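ADP-ribosylating toxin CARDS (Mycoplasma pneumoniae, PDB 4TLV) transfers the ADP-ribosyl group of NAD(+) to target proteins, and disrupts airway epithelium and vacuolates mammalian cells as the main virulence factor of its bacterium. Local coordinates at residues A[551-560]-A[568-579]. Sequence-based numbering, arbitrary orientation.
Sequences DNQQLKVIIS and YSTYDKVESNVE
The Tyr568 ring lies against the Lys556 side chain: Lys556 CB sits 4.1 Å from the ring centroid, off-centre, as a CH-pi contact, while Ile558 CG1 meets Tyr568 CE1 obliquely. At the ring's edge, in its plane, is Glu575 OE1, which accepts a hydrogen bond from Tyr568 OH at 2.7 Å. The same oxygen takes Lys556 NZ in a 2.9 Å salt bridge from the opposite face of the carboxylate plane, so two donors grip it. Beyond CG the Lys556 chain runs extended, its CE passing Thr570 CG2, and this reach also brings NZ to Asp572 O, in the carbonyl plane at 2.8 Å, and more weakly to Lys573 O. The ammonium thereby ties the 571-577 loop to strand 554-558, and its charge would probably favour an ionised Glu575. Thr570 OG1 accepts from Asp572 N, an ST turn that starts this loop. The second ring, Tyr571, has Asp551 O at its edge in plane and Gln553 CG obliquely beside it; its OH gives a weak bond to Asp551 OD2, with carboxylate and ring 70° apart. Gln553 NE2 bonds Leu498 O, outside the two segments. At the far end the Asn577 amide, carried there by CG anti to the backbone N (chi1 -178°), holds Ser560 twice: Asn577 OD1 takes Ser560 OG in a very short contact, its exact length doubtful, while Asn577 ND2 donates to Ser560 O at 3.2 Å, in the Asn577 amide plane but above the carbonyl plane of Ser560. Strand 554-558 pairs on both its edges: Gln554 and Lys556 form antiparallel hydrogen-bonded pairs with Thr570 and Tyr568 on one, and Val557 pairs with Glu579 and Ile559 N reaches Asn577 O on the other. It thus lies between 567-570, its beta-hairpin partner, and 578-583, within the C-terminal beta-trefoil of the D3 domain.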
ATOM      1  N   ASP A 551     -23.783  -8.396  13.083  1.00 18.83           N
ATOM      2  CA  ASP A 551     -25.150  -7.883  13.099  1.00 21.79           C
ATOM      3  C   ASP A 551     -25.136  -6.362  13.180  1.00 26.43           C
ATOM      4  O   ASP A 551     -26.050  -5.751  13.738  1.00 23.34           O
ATOM      5  CB  ASP A 551     -25.940  -8.481  14.282  1.00 21.15           C
ATOM      6  CG  ASP A 551     -27.456  -8.334  14.119  1.00 29.26           C
ATOM      7  OD1 ASP A 551     -27.937  -8.163  12.975  1.00 24.72           O
ATOM      8  OD2 ASP A 551     -28.169  -8.395  15.144  1.00 34.62           O
ATOM      9  N   ASN A 552     -24.084  -5.752  12.630  1.00 18.76           N
ATOM     10  CA  ASN A 552     -23.940  -4.293  12.623  1.00 20.29           C
ATOM     11  C   ASN A 552     -23.919  -3.628  13.986  1.00 18.17           C
ATOM     12  O   ASN A 552     -24.302  -2.466  14.124  1.00 18.21           O
ATOM     13  CB  ASN A 552     -24.980  -3.644  11.714  1.00 21.18           C
ATOM     14  CG  ASN A 552     -24.736  -3.970  10.282  1.00 25.77           C
ATOM     15  OD1 ASN A 552     -23.581  -4.089   9.872  1.00 21.18           O
ATOM     16  ND2 ASN A 552     -25.804  -4.149   9.506  1.00 18.28           N
ATOM     17  N   GLN A 553     -23.444  -4.359  14.986  1.00 18.43           N
ATOM     18  CA  GLN A 553     -23.224  -3.781  16.306  1.00 16.98           C
ATOM     19  C   GLN A 553     -22.203  -2.679  16.183  1.00 22.42           C
ATOM     20  O   GLN A 553     -21.173  -2.864  15.514  1.00 16.97           O
ATOM     21  CB  GLN A 553     -22.700  -4.844  17.277  1.00 19.70           C
ATOM     22  CG  GLN A 553     -23.614  -6.055  17.443  1.00 21.49           C
ATOM     23  CD  GLN A 553     -23.324  -7.196  16.469  1.00 23.62           C
ATOM     24  OE1 GLN A 553     -22.766  -7.006  15.381  1.00 19.22           O
ATOM     25  NE2 GLN A 553     -23.707  -8.399  16.867  1.00 21.97           N
ATOM     26  N   GLN A 554     -22.473  -1.547  16.834  1.00 17.38           N
ATOM     27  CA  GLN A 554     -21.655  -0.353  16.669  1.00 17.94           C
ATOM     28  C   GLN A 554     -20.696  -0.085  17.825  1.00 19.48           C
ATOM     29  O   GLN A 554     -21.086  -0.042  19.000  1.00 18.13           O
ATOM     30  CB  GLN A 554     -22.519   0.894  16.422  1.00 18.76           C
ATOM     31  CG  GLN A 554     -21.678   2.107  16.039  1.00 18.49           C
ATOM     32  CD  GLN A 554     -22.513   3.340  15.708  1.00 25.14           C
ATOM     33  OE1 GLN A 554     -23.746   3.279  15.661  1.00 25.08           O
ATOM     34  NE2 GLN A 554     -21.838   4.465  15.469  1.00 20.14           N
ATOM     35  N   LEU A 555     -19.430   0.109  17.474  1.00 14.19           N
ATOM     36  CA  LEU A 555     -18.394   0.426  18.455  1.00 15.22           C
ATOM     37  C   LEU A 555     -18.571   1.847  18.970  1.00 16.91           C
ATOM     38  O   LEU A 555     -18.664   2.791  18.183  1.00 20.13           O
ATOM     39  CB  LEU A 555     -17.004   0.283  17.816  1.00 15.75           C
ATOM     40  CG  LEU A 555     -15.814   0.282  18.770  1.00 22.04           C
ATOM     41  CD1 LEU A 555     -15.896  -0.962  19.683  1.00 15.43           C
ATOM     42  CD2 LEU A 555     -14.501   0.306  18.010  1.00 18.40           C
ATOM     43  N   LYS A 556     -18.606   2.002  20.294  1.00 17.70           N
ATOM     44  CA  LYS A 556     -18.633   3.320  20.913  1.00 20.03           C
ATOM     45  C   LYS A 556     -17.825   3.345  22.208  1.00 20.48           C
ATOM     46  O   LYS A 556     -17.375   2.300  22.684  1.00 22.50           O
ATOM     47  CB  LYS A 556     -20.075   3.760  21.202  1.00 21.27           C
ATOM     48  CG  LYS A 556     -20.975   3.803  19.986  1.00 23.50           C
ATOM     49  CD  LYS A 556     -22.273   4.548  20.305  1.00 24.31           C
ATOM     50  CE  LYS A 556     -23.353   4.251  19.280  1.00 25.68           C
ATOM     51  NZ  LYS A 556     -24.646   4.891  19.669  1.00 29.82           N
ATOM     52  N   VAL A 557     -17.646   4.542  22.765  1.00 20.37           N
ATOM     53  CA  VAL A 557     -16.917   4.718  24.019  1.00 18.63           C
ATOM     54  C   VAL A 557     -17.711   5.600  24.993  1.00 24.08           C
ATOM     55  O   VAL A 557     -18.291   6.616  24.602  1.00 22.95           O
ATOM     56  CB  VAL A 557     -15.553   5.392  23.804  1.00 21.12           C
ATOM     57  CG1 VAL A 557     -14.760   5.372  25.084  1.00 21.97           C
ATOM     58  CG2 VAL A 557     -14.770   4.692  22.727  1.00 22.46           C
ATOM     59  N   ILE A 558     -17.728   5.214  26.264  1.00 21.45           N
ATOM     60  CA  ILE A 558     -18.400   6.018  27.287  1.00 23.86           C
ATOM     61  C   ILE A 558     -17.587   7.260  27.602  1.00 20.51           C
ATOM     62  O   ILE A 558     -16.377   7.185  27.789  1.00 23.73           O
ATOM     63  CB  ILE A 558     -18.669   5.193  28.571  1.00 22.45           C
ATOM     64  CG1 ILE A 558     -19.569   4.008  28.237  1.00 24.72           C
ATOM     65  CG2 ILE A 558     -19.307   6.083  29.647  1.00 23.05           C
ATOM     66  CD1 ILE A 558     -19.745   3.000  29.377  1.00 27.15           C
ATOM     67  N   ILE A 559     -18.243   8.416  27.648  1.00 21.55           N
ATOM     68  CA  ILE A 559     -17.522   9.674  27.782  1.00 24.67           C
ATOM     69  C   ILE A 559     -17.199  10.083  29.219  1.00 25.30           C
ATOM     70  O   ILE A 559     -16.109  10.587  29.501  1.00 26.19           O
ATOM     71  CB  ILE A 559     -18.276  10.840  27.088  1.00 23.83           C
ATOM     72  CG1 ILE A 559     -18.246  10.667  25.575  1.00 24.71           C
ATOM     73  CG2 ILE A 559     -17.657  12.155  27.472  1.00 26.14           C
ATOM     74  CD1 ILE A 559     -18.925  11.826  24.816  1.00 28.49           C
ATOM     75  N   SER A 560     -18.143   9.882  30.128  1.00 24.38           N
ATOM     76  CA  SER A 560     -17.944  10.370  31.488  1.00 26.92           C
ATOM     77  C   SER A 560     -18.591   9.437  32.494  1.00 28.99           C
ATOM     78  O   SER A 560     -19.261   8.475  32.120  1.00 27.56           O
ATOM     79  CB  SER A 560     -18.508  11.783  31.629  1.00 30.82           C
ATOM     80  OG  SER A 560     -19.918  11.749  31.553  1.00 36.54           O
ATOM     81  N   TYR A 568     -17.495  -0.256  24.111  1.00 17.35           N
ATOM     82  CA  TYR A 568     -18.572  -1.232  24.044  1.00 17.12           C
ATOM     83  C   TYR A 568     -19.163  -1.248  22.646  1.00 18.04           C
ATOM     84  O   TYR A 568     -18.829  -0.400  21.819  1.00 21.30           O
ATOM     85  CB  TYR A 568     -19.655  -0.889  25.090  1.00 19.18           C
ATOM     86  CG  TYR A 568     -20.424   0.384  24.791  1.00 19.11           C
ATOM     87  CD1 TYR A 568     -19.917   1.635  25.149  1.00 19.06           C
ATOM     88  CD2 TYR A 568     -21.654   0.333  24.153  1.00 22.97           C
ATOM     89  CE1 TYR A 568     -20.615   2.807  24.866  1.00 21.02           C
ATOM     90  CE2 TYR A 568     -22.369   1.495  23.873  1.00 23.83           C
ATOM     91  CZ  TYR A 568     -21.845   2.726  24.230  1.00 25.17           C
ATOM     92  OH  TYR A 568     -22.554   3.873  23.938  1.00 24.40           O
ATOM     93  N   SER A 569     -20.025  -2.215  22.359  1.00 18.56           N
ATOM     94  CA  SER A 569     -20.791  -2.172  21.119  1.00 19.71           C
ATOM     95  C   SER A 569     -22.292  -2.196  21.416  1.00 25.25           C
ATOM     96  O   SER A 569     -22.715  -2.705  22.460  1.00 23.46           O
ATOM     97  CB  SER A 569     -20.410  -3.317  20.169  1.00 16.53           C
ATOM     98  OG  SER A 569     -20.784  -4.593  20.671  1.00 20.17           O
ATOM     99  N   THR A 570     -23.088  -1.672  20.485  1.00 23.98           N
ATOM    100  CA  THR A 570     -24.507  -1.438  20.742  1.00 23.80           C
ATOM    101  C   THR A 570     -25.391  -1.492  19.500  1.00 25.93           C
ATOM    102  O   THR A 570     -24.933  -1.259  18.378  1.00 24.13           O
ATOM    103  CB  THR A 570     -24.714  -0.079  21.457  1.00 28.03           C
ATOM    104  OG1 THR A 570     -26.108   0.122  21.715  1.00 30.69           O
ATOM    105  CG2 THR A 570     -24.180   1.080  20.607  1.00 25.37           C
ATOM    106  N   TYR A 571     -26.665  -1.809  19.708  1.00 24.32           N
ATOM    107  CA  TYR A 571     -27.660  -1.708  18.647  1.00 25.25           C
ATOM    108  C   TYR A 571     -28.320  -0.321  18.613  1.00 30.20           C
ATOM    109  O   TYR A 571     -29.074  -0.015  17.692  1.00 30.01           O
ATOM    110  CB  TYR A 571     -28.748  -2.772  18.809  1.00 25.77           C
ATOM    111  CG  TYR A 571     -28.312  -4.188  18.512  1.00 26.23           C
ATOM    112  CD1 TYR A 571     -27.874  -4.552  17.242  1.00 24.02           C
ATOM    113  CD2 TYR A 571     -28.346  -5.167  19.498  1.00 26.85           C
ATOM    114  CE1 TYR A 571     -27.483  -5.849  16.966  1.00 26.40           C
ATOM    115  CE2 TYR A 571     -27.954  -6.460  19.231  1.00 28.21           C
ATOM    116  CZ  TYR A 571     -27.522  -6.794  17.968  1.00 24.39           C
ATOM    117  OH  TYR A 571     -27.142  -8.084  17.707  1.00 29.16           O
ATOM    118  N   ASP A 572     -28.052   0.508  19.618  1.00 28.85           N
ATOM    119  CA  ASP A 572     -28.693   1.820  19.705  1.00 36.19           C
ATOM    120  C   ASP A 572     -27.934   2.872  18.913  1.00 37.43           C
ATOM    121  O   ASP A 572     -26.799   3.198  19.238  1.00 33.58           O
ATOM    122  CB  ASP A 572     -28.816   2.268  21.160  1.00 39.01           C
ATOM    123  CG  ASP A 572     -29.783   1.411  21.953  1.00 45.76           C
ATOM    124  OD1 ASP A 572     -30.715   0.837  21.340  1.00 43.39           O
ATOM    125  OD2 ASP A 572     -29.605   1.314  23.187  1.00 48.74           O
ATOM    126  N   LYS A 573     -28.569   3.411  17.878  1.00 48.77           N
ATOM    127  CA  LYS A 573     -27.912   4.395  17.020  1.00 53.56           C
ATOM    128  C   LYS A 573     -27.628   5.689  17.783  1.00 51.48           C
ATOM    129  O   LYS A 573     -26.567   6.299  17.620  1.00 50.72           O
ATOM    130  CB  LYS A 573     -28.758   4.676  15.776  1.00 59.23           C
ATOM    131  CG  LYS A 573     -29.073   3.438  14.947  1.00 62.15           C
ATOM    132  CD  LYS A 573     -29.864   3.801  13.697  1.00 83.48           C
ATOM    133  CE  LYS A 573     -30.205   2.570  12.865  1.00 86.19           C
ATOM    134  NZ  LYS A 573     -30.957   2.933  11.626  1.00 86.68           N
ATOM    135  N   VAL A 574     -28.574   6.093  18.625  1.00 50.34           N
ATOM    136  CA  VAL A 574     -28.426   7.311  19.411  1.00 49.54           C
ATOM    137  C   VAL A 574     -28.472   7.025  20.911  1.00 47.96           C
ATOM    138  O   VAL A 574     -29.356   6.314  21.393  1.00 48.57           O
ATOM    139  CB  VAL A 574     -29.514   8.348  19.058  1.00 57.43           C
ATOM    140  CG1 VAL A 574     -29.293   8.903  17.653  1.00 54.26           C
ATOM    141  CG2 VAL A 574     -30.900   7.725  19.177  1.00 60.83           C
ATOM    142  N   GLU A 575     -27.503   7.582  21.634  1.00 44.62           N
ATOM    143  CA  GLU A 575     -27.417   7.446  23.085  1.00 44.69           C
ATOM    144  C   GLU A 575     -26.837   8.742  23.635  1.00 46.10           C
ATOM    145  O   GLU A 575     -26.373   9.591  22.872  1.00 46.21           O
ATOM    146  CB  GLU A 575     -26.502   6.271  23.468  1.00 38.50           C
ATOM    147  CG  GLU A 575     -26.936   4.910  22.930  1.00 38.19           C
ATOM    148  CD  GLU A 575     -25.852   3.848  23.085  1.00 40.13           C
ATOM    149  OE1 GLU A 575     -24.781   3.999  22.461  1.00 34.01           O
ATOM    150  OE2 GLU A 575     -26.066   2.862  23.826  1.00 42.94           O
ATOM    151  N   SER A 576     -26.843   8.897  24.953  1.00 41.65           N
ATOM    152  CA  SER A 576     -26.268  10.095  25.560  1.00 39.95           C
ATOM    153  C   SER A 576     -25.024   9.774  26.400  1.00 36.13           C
ATOM    154  O   SER A 576     -24.851   8.646  26.867  1.00 37.18           O
ATOM    155  CB  SER A 576     -27.324  10.831  26.395  1.00 46.12           C
ATOM    156  OG  SER A 576     -28.055   9.921  27.200  1.00 49.86           O
ATOM    157  N   ASN A 577     -24.151  10.763  26.568  1.00 29.54           N
ATOM    158  CA  ASN A 577     -22.910  10.562  27.303  1.00 33.12           C
ATOM    159  C   ASN A 577     -22.009   9.529  26.624  1.00 33.44           C
ATOM    160  O   ASN A 577     -21.225   8.846  27.289  1.00 30.34           O
ATOM    161  CB  ASN A 577     -23.208  10.109  28.738  1.00 36.79           C
ATOM    162  CG  ASN A 577     -21.946   9.920  29.562  1.00 36.83           C
ATOM    163  OD1 ASN A 577     -21.050  10.763  29.535  1.00 40.25           O
ATOM    164  ND2 ASN A 577     -21.867   8.810  30.294  1.00 39.70           N
ATOM    165  N   VAL A 578     -22.137   9.382  25.309  1.00 30.77           N
ATOM    166  CA  VAL A 578     -21.252   8.456  24.602  1.00 26.04           C
ATOM    167  C   VAL A 578     -20.671   9.072  23.339  1.00 24.52           C
ATOM    168  O   VAL A 578     -21.228  10.007  22.767  1.00 22.35           O
ATOM    169  CB  VAL A 578     -21.936   7.125  24.255  1.00 24.83           C
ATOM    170  CG1 VAL A 578     -22.476   6.463  25.518  1.00 33.38           C
ATOM    171  CG2 VAL A 578     -23.027   7.329  23.221  1.00 29.55           C
ATOM    172  N   GLU A 579     -19.530   8.546  22.925  1.00 21.43           N
ATOM    173  CA  GLU A 579     -18.848   9.028  21.735  1.00 22.71           C
ATOM    174  C   GLU A 579     -18.918   7.925  20.701  1.00 22.92           C
ATOM    175  O   GLU A 579     -18.469   6.821  20.960  1.00 19.10           O
ATOM    176  CB  GLU A 579     -17.387   9.327  22.055  1.00 22.20           C
ATOM    177  CG  GLU A 579     -16.601   9.895  20.861  1.00 22.94           C
ATOM    178  CD  GLU A 579     -17.294  11.109  20.256  1.00 21.63           C
ATOM    179  OE1 GLU A 579     -17.219  12.200  20.855  1.00 28.01           O
ATOM    180  OE2 GLU A 579     -17.934  10.968  19.194  1.00 24.00           O
TER